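Local coordinates for protein collagen adhesin (Enterococcus faecalis, PDB 2OKM) that probably binds collagen as a cell-wall-attached adhesin, of which this chain is the collagen-binding subdomain, at residues Lys65-Ser68 and Gln74-Tyr77; Phe54-Val59 and Leu90-Asp95; Ile67-Phe72 and Ile80-Asp85. All blocks are in the same frame, centred on the assembly; numbering follows the deposited sequence.

Contact 1 (Lys65-Ser68 and Gln74-Tyr77); sequences KYIS and QQGY
Lys65 reaches from strand 64-68 to the turn that follows helix 69-74 and meets Gln75 and Tyr77 with its ammonium group. A bend about its CG-CD bond (chi3 69°) brings NZ within bonding distance of both side-chain oxygens. One hydrogen bond runs from Lys65 NZ to Gln75 OE1 over 2.7 Å. It lies nearly along the C=O axis, with a C=O...N angle of 168°. The other runs from Lys65 NZ to Tyr77 OH over 2.8 Å. NZ lies close to the plane of the Tyr77 ring, at its hydroxyl edge, so this is not a cation-pi contact. Lys96 makes that kind of contact with the same ring, and its NZ also bonds to Gln75 O.

Ile67, two residues on, points the same way and lies deeper. Its CD1 methyl comes obliquely to the Tyr77 ring, 3.9 Å from CE1 and 4.0 Å from CD1. Ile58 of strand 55-59 also touches both Ile67 and Tyr77.

The partner turn is a defined helix ending. Gly76, with positive phi, is the C' residue of a Schellman motif that ends the helix. Its two backbone bonds are Tyr77 N to Phe72 O and Gly76 N to Glu73 O. The turn sets Gln75 and Tyr77 side by side, both directed at the strand.

The contact thus has a polar outer layer over an apolar inner one. An amide oxygen and a phenol oxygen hold the lysine ammonium, with no carboxylate among the two. Its positive charge would probably polarise both the amide and the phenol, and the two bonds hold the lysine end in place.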
loop_
_atom_site.group_PDB
_atom_site.type_symbol
_atom_site.label_atom_id
_atom_site.label_comp_id
_atom_site.label_asym_id
_atom_site.label_seq_id
_atom_site.Cartn_x
_atom_site.Cartn_y
_atom_site.Cartn_z
ATOM N N LYS A 65 1.550 -2.973 15.834
ATOM C CA LYS A 65 0.734 -4.134 15.502
ATOM C C LYS A 65 1.038 -4.603 14.083
ATOM O O LYS A 65 1.347 -3.805 13.204
ATOM C CB LYS A 65 -0.772 -3.792 15.618
ATOM C CG LYS A 65 -1.212 -3.303 17.012
ATOM C CD LYS A 65 -2.583 -2.580 16.997
ATOM C CE LYS A 65 -3.748 -3.519 16.708
ATOM N NZ LYS A 65 -5.074 -2.850 16.902
ATOM N N TYR A 66 0.961 -5.912 13.877
ATOM C CA TYR A 66 1.166 -6.520 12.565
ATOM C C TYR A 66 -0.038 -7.437 12.425
ATOM O O TYR A 66 -0.113 -8.478 13.080
ATOM C CB TYR A 66 2.468 -7.328 12.523
ATOM C CG TYR A 66 3.732 -6.493 12.413
ATOM C CD1 TYR A 66 4.405 -6.359 11.195
ATOM C CD2 TYR A 66 4.278 -5.873 13.535
ATOM C CE1 TYR A 66 5.600 -5.629 11.107
ATOM C CE2 TYR A 66 5.464 -5.143 13.458
ATOM C CZ TYR A 66 6.123 -5.026 12.247
ATOM O OH TYR A 66 7.313 -4.326 12.199
ATOM N N ILE A 67 -0.988 -7.033 11.585
ATOM C CA ILE A 67 -2.215 -7.795 11.408
ATOM C C ILE A 67 -2.556 -8.154 9.966
ATOM O O ILE A 67 -1.993 -7.604 9.021
ATOM C CB ILE A 67 -3.403 -7.024 12.023
ATOM C CG1 ILE A 67 -3.595 -5.689 11.296
ATOM C CG2 ILE A 67 -3.132 -6.757 13.499
ATOM C CD1 ILE A 67 -4.722 -4.838 11.856
ATOM N N SER A 68 -3.492 -9.087 9.817
ATOM C CA SER A 68 -3.936 -9.546 8.506
ATOM C C SER A 68 -4.976 -8.592 7.943
ATOM O O SER A 68 -5.438 -7.680 8.630
ATOM C CB SER A 68 -4.566 -10.934 8.626
ATOM O OG SER A 68 -5.756 -10.855 9.393
ATOM N N GLN A 74 -11.772 -5.984 10.375
ATOM C CA GLN A 74 -12.552 -6.288 11.572
ATOM C C GLN A 74 -12.322 -5.258 12.675
ATOM O O GLN A 74 -13.243 -4.920 13.422
ATOM C CB GLN A 74 -12.194 -7.691 12.081
ATOM C CG GLN A 74 -13.117 -8.244 13.169
ATOM C CD GLN A 74 -12.956 -7.543 14.502
ATOM O OE1 GLN A 74 -11.851 -7.447 15.037
ATOM N NE2 GLN A 74 -14.063 -7.054 15.051
ATOM N N GLN A 75 -11.097 -4.745 12.765
ATOM C CA GLN A 75 -10.757 -3.767 13.793
ATOM C C GLN A 75 -11.073 -2.314 13.453
ATOM O O GLN A 75 -10.728 -1.406 14.207
ATOM C CB GLN A 75 -9.284 -3.919 14.180
ATOM C CG GLN A 75 -9.017 -5.199 14.960
ATOM C CD GLN A 75 -7.555 -5.402 15.292
ATOM O OE1 GLN A 75 -6.866 -4.470 15.705
ATOM N NE2 GLN A 75 -7.076 -6.632 15.129
ATOM N N GLY A 76 -11.726 -2.098 12.316
ATOM C CA GLY A 76 -12.111 -0.755 11.924
ATOM C C GLY A 76 -11.040 0.176 11.391
ATOM O O GLY A 76 -11.170 1.393 11.514
ATOM N N TYR A 77 -9.986 -0.376 10.796
ATOM C CA TYR A 77 -8.923 0.454 10.242
ATOM C C TYR A 77 -9.234 0.892 8.819
ATOM O O TYR A 77 -8.776 1.938 8.372
ATOM C CB TYR A 77 -7.588 -0.295 10.215
ATOM C CG TYR A 77 -6.883 -0.390 11.543
ATOM C CD1 TYR A 77 -6.969 -1.543 12.315
ATOM C CD2 TYR A 77 -6.109 0.668 12.018
ATOM C CE1 TYR A 77 -6.296 -1.646 13.532
ATOM C CE2 TYR A 77 -5.434 0.574 13.237
ATOM C CZ TYR A 77 -5.531 -0.586 13.983
ATOM O OH TYR A 77 -4.854 -0.700 15.176
#

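Contact 2 (Phe54-Val59 and Leu90-Asp95)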
loop_
_atom_site.group_PDB
_atom_site.type_symbol
_atom_site.label_atom_id
_atom_site.label_comp_id
_atom_site.label_asym_id
_atom_site.label_seq_id
_atom_site.Cartn_x
_atom_site.Cartn_y
_atom_site.Cartn_z
ATOM N N PHE A 54 -1.813 -9.947 1.854
ATOM C CA PHE A 54 -1.718 -8.689 2.589
ATOM C C PHE A 54 -1.509 -8.740 4.096
ATOM O O PHE A 54 -2.176 -9.491 4.801
ATOM C CB PHE A 54 -2.958 -7.829 2.331
ATOM C CG PHE A 54 -3.023 -7.242 0.950
ATOM C CD1 PHE A 54 -3.311 -8.042 -0.157
ATOM C CD2 PHE A 54 -2.808 -5.882 0.754
ATOM C CE1 PHE A 54 -3.381 -7.490 -1.435
ATOM C CE2 PHE A 54 -2.877 -5.323 -0.520
ATOM C CZ PHE A 54 -3.164 -6.129 -1.618
ATOM N N THR A 55 -0.569 -7.933 4.583
ATOM C CA THR A 55 -0.340 -7.807 6.019
ATOM C C THR A 55 -0.162 -6.318 6.270
ATOM O O THR A 55 0.308 -5.578 5.396
ATOM C CB THR A 55 0.904 -8.578 6.543
ATOM O OG1 THR A 55 2.102 -8.022 5.997
ATOM C CG2 THR A 55 0.806 -10.050 6.188
ATOM N N PHE A 56 -0.553 -5.880 7.459
ATOM C CA PHE A 56 -0.468 -4.474 7.818
ATOM C C PHE A 56 0.392 -4.242 9.055
ATOM O O PHE A 56 0.114 -4.774 10.129
ATOM C CB PHE A 56 -1.874 -3.904 8.043
ATOM C CG PHE A 56 -2.748 -3.941 6.822
ATOM C CD1 PHE A 56 -3.295 -5.141 6.377
ATOM C CD2 PHE A 56 -3.013 -2.774 6.106
ATOM C CE1 PHE A 56 -4.096 -5.180 5.232
ATOM C CE2 PHE A 56 -3.813 -2.802 4.963
ATOM C CZ PHE A 56 -4.354 -4.008 4.526
ATOM N N ASP A 57 1.432 -3.432 8.872
ATOM C CA ASP A 57 2.403 -3.059 9.907
ATOM C C ASP A 57 1.933 -1.685 10.380
ATOM O O ASP A 57 2.228 -0.673 9.744
ATOM C CB ASP A 57 3.779 -2.977 9.237
ATOM C CG ASP A 57 4.894 -2.609 10.189
ATOM O OD1 ASP A 57 4.614 -2.223 11.343
ATOM O OD2 ASP A 57 6.066 -2.703 9.756
ATOM N N ILE A 58 1.198 -1.663 11.493
ATOM C CA ILE A 58 0.603 -0.435 12.023
ATOM C C ILE A 58 1.303 0.089 13.268
ATOM O O ILE A 58 1.428 -0.620 14.266
ATOM C CB ILE A 58 -0.886 -0.686 12.339
ATOM C CG1 ILE A 58 -1.537 -1.417 11.162
ATOM C CG2 ILE A 58 -1.606 0.634 12.596
ATOM C CD1 ILE A 58 -2.997 -1.750 11.382
ATOM N N VAL A 59 1.733 1.346 13.214
ATOM C CA VAL A 59 2.462 1.930 14.333
ATOM C C VAL A 59 2.066 3.343 14.744
ATOM O O VAL A 59 1.883 4.219 13.901
ATOM C CB VAL A 59 3.986 1.959 14.019
ATOM C CG1 VAL A 59 4.761 2.521 15.202
ATOM C CG2 VAL A 59 4.483 0.563 13.675
ATOM N N LEU A 90 -7.828 0.599 -1.748
ATOM C CA LEU A 90 -7.621 0.427 -0.319
ATOM C C LEU A 90 -7.861 1.740 0.412
ATOM O O LEU A 90 -7.269 2.766 0.076
ATOM C CB LEU A 90 -6.195 -0.072 -0.060
ATOM C CG LEU A 90 -5.747 -0.272 1.392
ATOM C CD1 LEU A 90 -6.665 -1.254 2.098
ATOM C CD2 LEU A 90 -4.310 -0.784 1.401
ATOM N N ARG A 91 -8.738 1.699 1.409
ATOM C CA ARG A 91 -9.065 2.883 2.191
ATOM C C ARG A 91 -8.716 2.703 3.664
ATOM O O ARG A 91 -8.917 1.630 4.230
ATOM C CB ARG A 91 -10.557 3.181 2.060
ATOM C CG ARG A 91 -11.057 4.272 2.976
ATOM C CD ARG A 91 -12.531 4.536 2.715
ATOM N NE ARG A 91 -12.832 4.875 1.323
ATOM C CZ ARG A 91 -13.099 6.105 0.894
ATOM N NH1 ARG A 91 -13.093 7.107 1.752
ATOM N NH2 ARG A 91 -13.410 6.332 -0.381
ATOM N N PHE A 92 -8.170 3.758 4.262
ATOM C CA PHE A 92 -7.817 3.778 5.680
ATOM C C PHE A 92 -8.747 4.815 6.291
ATOM O O PHE A 92 -8.743 5.979 5.874
ATOM C CB PHE A 92 -6.370 4.237 5.883
ATOM C CG PHE A 92 -5.349 3.349 5.235
ATOM C CD1 PHE A 92 -4.712 2.352 5.964
ATOM C CD2 PHE A 92 -5.031 3.509 3.890
ATOM C CE1 PHE A 92 -3.768 1.525 5.365
ATOM C CE2 PHE A 92 -4.087 2.687 3.280
ATOM C CZ PHE A 92 -3.456 1.694 4.018
ATOM N N TYR A 93 -9.554 4.403 7.264
ATOM C CA TYR A 93 -10.482 5.336 7.892
ATOM C C TYR A 93 -9.748 6.387 8.721
ATOM O O TYR A 93 -8.748 6.103 9.376
ATOM C CB TYR A 93 -11.493 4.584 8.761
ATOM C CG TYR A 93 -12.312 3.554 8.005
ATOM C CD1 TYR A 93 -12.777 3.813 6.715
ATOM C CD2 TYR A 93 -12.642 2.332 8.590
ATOM C CE1 TYR A 93 -13.552 2.878 6.025
ATOM C CE2 TYR A 93 -13.419 1.390 7.907
ATOM C CZ TYR A 93 -13.867 1.671 6.629
ATOM O OH TYR A 93 -14.625 0.744 5.947
ATOM N N ARG A 94 -10.271 7.606 8.675
ATOM C CA ARG A 94 -9.697 8.752 9.367
ATOM C C ARG A 94 -9.235 8.531 10.806
ATOM O O ARG A 94 -8.058 8.712 11.124
ATOM C CB ARG A 94 -10.710 9.904 9.333
ATOM C CG ARG A 94 -10.162 11.287 9.668
ATOM C CD ARG A 94 -9.873 11.473 11.147
ATOM N NE ARG A 94 -9.554 12.866 11.465
ATOM C CZ ARG A 94 -10.449 13.784 11.813
ATOM N NH1 ARG A 94 -11.734 13.466 11.898
ATOM N NH2 ARG A 94 -10.059 15.025 12.081
ATOM N N ASP A 95 -10.157 8.145 11.681
ATOM C CA ASP A 95 -9.820 7.986 13.088
ATOM C C ASP A 95 -8.582 7.181 13.447
ATOM O O ASP A 95 -7.702 7.685 14.149
ATOM C CB ASP A 95 -11.019 7.444 13.871
ATOM C CG ASP A 95 -11.944 8.545 14.339
ATOM O OD1 ASP A 95 -12.759 8.288 15.250
ATOM O OD2 ASP A 95 -11.853 9.666 13.794
#
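Phe56 meets Leu90 and Phe92 with the edge of its ring. The Phe56 and Leu90 side chains come from opposite directions, one from strand 55-59 and the other from strand 87-92. The leading atom of the phenylalanine is CE2. It lies 4.1 Å from Leu90 CD2, which is close to the plane of the Phe56 ring. The CG of Leu90 is anti to its backbone N (chi1 178°), and from there the CD2 branch reaches towards the ring.

Phe92 touches the same edge. Its CE1 lies near the plane of the Phe56 ring, 4.3 Å from Phe56 CE2. Relative to the Phe92 ring, CE2 approaches obliquely. The CB of Phe92 does not head for strand 55-59, yet the far part of its ring comes close to it. One aromatic carbon, Phe56 CE2, therefore makes the nearest approach to both partners. The backbones stay well apart, with 11.3 Å between Phe56 CA and Phe92 CA.

Other rings fill in around these three side chains. Phe72 of helix 69-74 stacks on Phe56 and also meets Phe92 with the planes at about 80°. Phe102 of strand 101-110 meets Phe92 as well. Nearby, Phe54 stacks with Tyr106 and meets Phe88 edge to face.

All three touching residues are buried, and the contact is wholly apolar. Strands 55-59 and 87-92 belong to two different antiparallel sheets. Apolar side chains meeting between two facing sheets form the core of a beta sandwich, consistent with the immunoglobulin-like fold of this adhesin family.

Contact 3 (Ile67-Phe72 and Ile80-Asp85). With SO4 (sulfate ion), chain C.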
loop_
_atom_site.group_PDB
_atom_site.type_symbol
_atom_site.label_atom_id
_atom_site.label_comp_id
_atom_site.label_asym_id
_atom_site.label_seq_id
_atom_site.Cartn_x
_atom_site.Cartn_y
_atom_site.Cartn_z
ATOM N N ILE A 67 -0.988 -7.033 11.585
ATOM C CA ILE A 67 -2.215 -7.795 11.408
ATOM C C ILE A 67 -2.556 -8.154 9.966
ATOM O O ILE A 67 -1.993 -7.604 9.021
ATOM C CB ILE A 67 -3.403 -7.024 12.023
ATOM C CG1 ILE A 67 -3.595 -5.689 11.296
ATOM C CG2 ILE A 67 -3.132 -6.757 13.499
ATOM C CD1 ILE A 67 -4.722 -4.838 11.856
ATOM N N SER A 68 -3.492 -9.087 9.817
ATOM C CA SER A 68 -3.936 -9.546 8.506
ATOM C C SER A 68 -4.976 -8.592 7.943
ATOM O O SER A 68 -5.438 -7.680 8.630
ATOM C CB SER A 68 -4.566 -10.934 8.626
ATOM O OG SER A 68 -5.756 -10.855 9.393
ATOM N N LEU A 69 -5.343 -8.814 6.686
ATOM C CA LEU A 69 -6.353 -7.995 6.027
ATOM C C LEU A 69 -7.690 -8.142 6.750
ATOM O O LEU A 69 -8.391 -7.159 6.984
ATOM C CB LEU A 69 -6.505 -8.428 4.567
ATOM C CG LEU A 69 -7.605 -7.756 3.746
ATOM C CD1 LEU A 69 -7.398 -6.247 3.714
ATOM C CD2 LEU A 69 -7.589 -8.331 2.337
ATOM N N ALA A 70 -8.044 -9.373 7.103
ATOM C CA ALA A 70 -9.301 -9.614 7.806
ATOM C C ALA A 70 -9.320 -8.848 9.128
ATOM O O ALA A 70 -10.328 -8.240 9.484
ATOM C CB ALA A 70 -9.488 -11.111 8.057
ATOM N N GLU A 71 -8.199 -8.872 9.846
ATOM C CA GLU A 71 -8.093 -8.172 11.124
ATOM C C GLU A 71 -8.126 -6.656 10.918
ATOM O O GLU A 71 -8.723 -5.924 11.709
ATOM C CB GLU A 71 -6.808 -8.606 11.844
ATOM C CG GLU A 71 -6.884 -10.037 12.389
ATOM C CD GLU A 71 -5.532 -10.635 12.755
ATOM O OE1 GLU A 71 -5.519 -11.732 13.356
ATOM O OE2 GLU A 71 -4.485 -10.031 12.439
ATOM N N PHE A 72 -7.488 -6.198 9.845
ATOM C CA PHE A 72 -7.442 -4.782 9.489
ATOM C C PHE A 72 -8.874 -4.264 9.343
ATOM O O PHE A 72 -9.224 -3.191 9.835
ATOM C CB PHE A 72 -6.679 -4.633 8.161
ATOM C CG PHE A 72 -6.668 -3.235 7.598
ATOM C CD1 PHE A 72 -5.824 -2.257 8.119
ATOM C CD2 PHE A 72 -7.478 -2.909 6.512
ATOM C CE1 PHE A 72 -5.787 -0.975 7.559
ATOM C CE2 PHE A 72 -7.449 -1.633 5.947
ATOM C CZ PHE A 72 -6.604 -0.664 6.469
ATOM N N ILE A 80 -10.676 -2.951 1.886
ATOM C CA ILE A 80 -10.056 -3.148 0.584
ATOM C C ILE A 80 -11.141 -3.643 -0.357
ATOM O O ILE A 80 -12.124 -4.242 0.077
ATOM C CB ILE A 80 -8.908 -4.191 0.631
ATOM C CG1 ILE A 80 -8.041 -4.065 -0.624
ATOM C CG2 ILE A 80 -9.478 -5.615 0.711
ATOM C CD1 ILE A 80 -6.720 -4.807 -0.525
ATOM N N ASP A 81 -10.972 -3.362 -1.641
ATOM C CA ASP A 81 -11.925 -3.803 -2.648
ATOM C C ASP A 81 -11.122 -4.225 -3.863
ATOM O O ASP A 81 -10.496 -3.391 -4.518
ATOM C CB ASP A 81 -12.887 -2.670 -3.029
ATOM C CG ASP A 81 -13.931 -3.103 -4.051
ATOM O OD1 ASP A 81 -14.756 -2.259 -4.462
ATOM O OD2 ASP A 81 -13.927 -4.290 -4.442
ATOM N N PHE A 82 -11.106 -5.522 -4.143
ATOM C CA PHE A 82 -10.391 -6.006 -5.314
ATOM C C PHE A 82 -11.363 -5.821 -6.475
ATOM O O PHE A 82 -12.294 -6.609 -6.646
ATOM C CB PHE A 82 -10.010 -7.478 -5.143
ATOM C CG PHE A 82 -9.044 -7.724 -4.014
ATOM C CD1 PHE A 82 -9.479 -8.279 -2.815
ATOM C CD2 PHE A 82 -7.705 -7.367 -4.141
ATOM C CE1 PHE A 82 -8.590 -8.480 -1.754
ATOM C CE2 PHE A 82 -6.808 -7.563 -3.089
ATOM C CZ PHE A 82 -7.253 -8.119 -1.894
ATOM N N VAL A 83 -11.151 -4.760 -7.250
ATOM C CA VAL A 83 -12.031 -4.441 -8.374
ATOM C C VAL A 83 -11.815 -5.333 -9.595
ATOM O O VAL A 83 -12.684 -5.432 -10.459
ATOM C CB VAL A 83 -11.911 -2.947 -8.756
ATOM C CG1 VAL A 83 -12.382 -2.088 -7.591
ATOM C CG2 VAL A 83 -10.475 -2.601 -9.114
ATOM N N THR A 84 -10.650 -5.965 -9.664
ATOM C CA THR A 84 -10.325 -6.913 -10.727
ATOM C C THR A 84 -9.409 -7.914 -10.041
ATOM O O THR A 84 -9.330 -7.929 -8.814
ATOM C CB THR A 84 -9.575 -6.268 -11.930
ATOM O OG1 THR A 84 -8.284 -5.808 -11.512
ATOM C CG2 THR A 84 -10.378 -5.107 -12.513
ATOM N N ASP A 85 -8.722 -8.753 -10.806
ATOM C CA ASP A 85 -7.815 -9.720 -10.196
ATOM C C ASP A 85 -6.509 -9.055 -9.781
ATOM O O ASP A 85 -5.845 -9.513 -8.853
ATOM C CB ASP A 85 -7.499 -10.861 -11.171
ATOM C CG ASP A 85 -8.536 -11.964 -11.139
ATOM O OD1 ASP A 85 -8.424 -12.900 -11.963
ATOM O OD2 ASP A 85 -9.456 -11.902 -10.295
HETATM S S SO4 C . -6.677 -7.298 -14.481
HETATM O O1 SO4 C . -5.237 -7.490 -14.756
HETATM O O2 SO4 C . -6.933 -5.884 -14.149
HETATM O O3 SO4 C . -7.447 -7.654 -15.690
HETATM O O4 SO4 C . -7.081 -8.167 -13.354
#
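Leu69, in the first turn of helix 69-74, packs on Ile80 and Phe82 of strand 78-82. These contacts are apolar. The Leu69 and Ile80 side chains cross at about a right angle. The CG2 methyl of Ile80 meets both branches of the leucine, at 3.7 Å from Leu69 CD1 and 3.7 Å from Leu69 CD2. Leu69 CD2 also reaches the edge of the Phe82 ring, near its plane, with CE1 at 4.2 Å. Phe88 of strand 87-92 touches Ile80 and Phe82.

Polar bonds fix the start of the helix. Ser68 is the N-cap and forms a capping box with Glu71. Glu71 N donates to Ser68 OG over 3.2 Å. The bond from Ser68 N to Glu71 OE2 is 3.0 Å long and nearly straight (168°), but it comes from above the carboxylate plane, 39° out of it.

A sulfate ion, probably from the crystallisation liquor, sits at the far end of 80-85. Thr84 OG1 bonds to its O2 over 3.0 Å. Asp85 N makes a weak, bent bond to its O4.

Between 67-72 and 80-85 the packing is methyl and ring edge. Just beyond, Glu73 OE1 of the same helix accepts from Ile80 N, so one polar bond also ties helix to strand. The capping box satisfies two backbone N-H groups at the helix start, next to Leu69.

The three contacts lie in one collagen-binding domain, with centres 7 to 11 Å apart. Contacts 1 and 2 are the nearest pair and contacts 1 and 3 the farthest. Along the chain, strand 55-59 of contact 2 comes first and strand 87-92 last. Contacts 1 and 3 fall between them and share Ile67 and Ser68. Strands 55-59 and 64-68 pair in one sheet, with a backbone bond between Phe56 and Ile67. Strands 78-82 and 87-92 pair in the other. Helix 69-74 makes the crossing between the sheets and borders all three contacts. Together the contacts join this crossing to both sheets.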